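Local coordinates for protein cellulose hydrolase (Bacillus licheniformis, PDB 4YZT) that cleaves beta-1,4-glucan chains such as cellulose as a tri-modular family 5 endoglucanase, and binds cellotetraose in the cleft of its TIM-barrel domain, at residues A[287-290]-A[291-295]. Numbering follows the deposited sequence.
Sequences HDTF and VRLAH
V291 N bonds to H287 O at 2.9 Å, one of four i to i+4 backbone bonds that link 287-290 to 291-295 within helix 280-296, which joins strands 267-272 and 299-303 as a beta-alpha-beta crossover of the TIM barrel. V291 CG2 rests 3.2 Å from the same H287 O, while Y272 of the barrel wall and A330 of helix 321-330 pack on the V291 side chain. R292 sends its N to D288 O and, with the chain bent at chi3 (-75°), turns its guanidinium back to make a salt bridge with D288: R292 NE meets D288 OD2 from the syn side at 2.9 Å, though 34° out of the carboxylate plane, with carboxylate and guanidinium planes 55° apart, and NH2 adds a weak bond. D288 OD1 is held by N336. A methionine in place of R292 would probably leave D288 OD2 without its charged mate and a water that bridges the pair without one of its anchors. L293 N reaches T289 O at 3.0 Å; its CD1 lies alongside T289 CG2, and helix 243-261 packs against the leucine. A294 N bonds to F290 O at 2.9 Å, both side chains touching I269. Beside the salt bridge, that water accepts from R292 NH2 at 2.8 Å and donates to D288 OD2 and to T289 OG1, itself also hydrogen-bonded to L285 O.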
loop_
_atom_site.group_PDB
_atom_site.type_symbol
_atom_site.label_atom_id
_atom_site.label_comp_id
_atom_site.label_asym_id
_atom_site.label_seq_id
_atom_site.Cartn_x
_atom_site.Cartn_y
_atom_site.Cartn_z
ATOM N N HIS A 287 3.571 1.820 8.825
ATOM C CA HIS A 287 3.466 3.091 8.119
ATOM C C HIS A 287 4.190 4.212 8.870
ATOM O O HIS A 287 4.934 4.987 8.262
ATOM C CB HIS A 287 2.002 3.448 7.874
ATOM C CG HIS A 287 1.389 2.697 6.731
ATOM N ND1 HIS A 287 0.920 1.407 6.852
ATOM C CD2 HIS A 287 1.180 3.053 5.438
ATOM C CE1 HIS A 287 0.441 1.001 5.688
ATOM N NE2 HIS A 287 0.589 1.979 4.811
ATOM N N ASP A 288 4.008 4.296 10.185
ATOM C CA ASP A 288 4.690 5.333 10.951
ATOM C C ASP A 288 6.203 5.189 10.859
ATOM O O ASP A 288 6.920 6.173 10.690
ATOM C CB ASP A 288 4.276 5.310 12.424
ATOM C CG ASP A 288 5.008 6.360 13.237
ATOM O OD1 ASP A 288 4.668 7.561 13.118
ATOM O OD2 ASP A 288 5.941 5.992 13.980
ATOM N N THR A 289 6.680 3.953 10.957
ATOM C CA THR A 289 8.114 3.703 10.948
ATOM C C THR A 289 8.702 4.043 9.589
ATOM O O THR A 289 9.704 4.761 9.510
ATOM C CB THR A 289 8.443 2.236 11.294
ATOM O OG1 THR A 289 7.902 1.921 12.584
ATOM C CG2 THR A 289 9.948 2.005 11.312
ATOM N N PHE A 290 8.083 3.541 8.520
ATOM C CA PHE A 290 8.619 3.817 7.195
ATOM C C PHE A 290 8.545 5.295 6.822
ATOM O O PHE A 290 9.510 5.849 6.295
ATOM C CB PHE A 290 7.919 3.009 6.104
ATOM C CG PHE A 290 8.532 3.226 4.758
ATOM C CD1 PHE A 290 9.764 2.662 4.456
ATOM C CD2 PHE A 290 7.911 4.034 3.811
ATOM C CE1 PHE A 290 10.365 2.887 3.233
ATOM C CE2 PHE A 290 8.502 4.258 2.579
ATOM C CZ PHE A 290 9.725 3.687 2.290
ATOM N N VAL A 291 7.416 5.942 7.076
ATOM C CA VAL A 291 7.303 7.337 6.660
ATOM C C VAL A 291 8.263 8.219 7.467
ATOM O O VAL A 291 8.863 9.145 6.913
ATOM C CB VAL A 291 5.851 7.847 6.778
ATOM C CG1 VAL A 291 5.767 9.349 6.407
ATOM C CG2 VAL A 291 4.965 7.032 5.857
ATOM N N ARG A 292 8.430 7.926 8.757
ATOM C CA ARG A 292 9.381 8.691 9.568
ATOM C C ARG A 292 10.809 8.487 9.071
ATOM O O ARG A 292 11.601 9.414 9.082
ATOM C CB ARG A 292 9.283 8.327 11.059
ATOM C CG ARG A 292 8.026 8.879 11.736
ATOM C CD ARG A 292 8.181 9.064 13.243
ATOM N NE ARG A 292 8.148 7.813 13.999
ATOM C CZ ARG A 292 9.229 7.149 14.404
ATOM N NH1 ARG A 292 10.439 7.609 14.115
ATOM N NH2 ARG A 292 9.100 6.019 15.093
ATOM N N LEU A 293 11.141 7.276 8.631
ATOM C CA LEU A 293 12.478 7.023 8.100
ATOM C C LEU A 293 12.701 7.762 6.774
ATOM O O LEU A 293 13.764 8.354 6.563
ATOM C CB LEU A 293 12.722 5.525 7.925
ATOM C CG LEU A 293 12.967 4.736 9.211
ATOM C CD1 LEU A 293 12.913 3.213 8.940
ATOM C CD2 LEU A 293 14.317 5.140 9.808
ATOM N N ALA A 294 11.705 7.737 5.891
ATOM C CA ALA A 294 11.781 8.509 4.650
ATOM C C ALA A 294 11.987 10.001 4.960
ATOM O O ALA A 294 12.845 10.665 4.378
ATOM C CB ALA A 294 10.527 8.302 3.815
ATOM N N HIS A 295 11.208 10.525 5.900
ATOM C CA HIS A 295 11.356 11.926 6.274
ATOM C C HIS A 295 12.757 12.208 6.826
ATOM O O HIS A 295 13.394 13.189 6.434
ATOM C CB HIS A 295 10.275 12.323 7.293
ATOM C CG HIS A 295 10.022 13.801 7.353
ATOM N ND1 HIS A 295 10.711 14.641 8.204
ATOM C CD2 HIS A 295 9.169 14.591 6.658
ATOM C CE1 HIS A 295 10.298 15.883 8.025
ATOM N NE2 HIS A 295 9.354 15.880 7.099
HETATM O O HOH W 1 7.287 3.947 14.840
#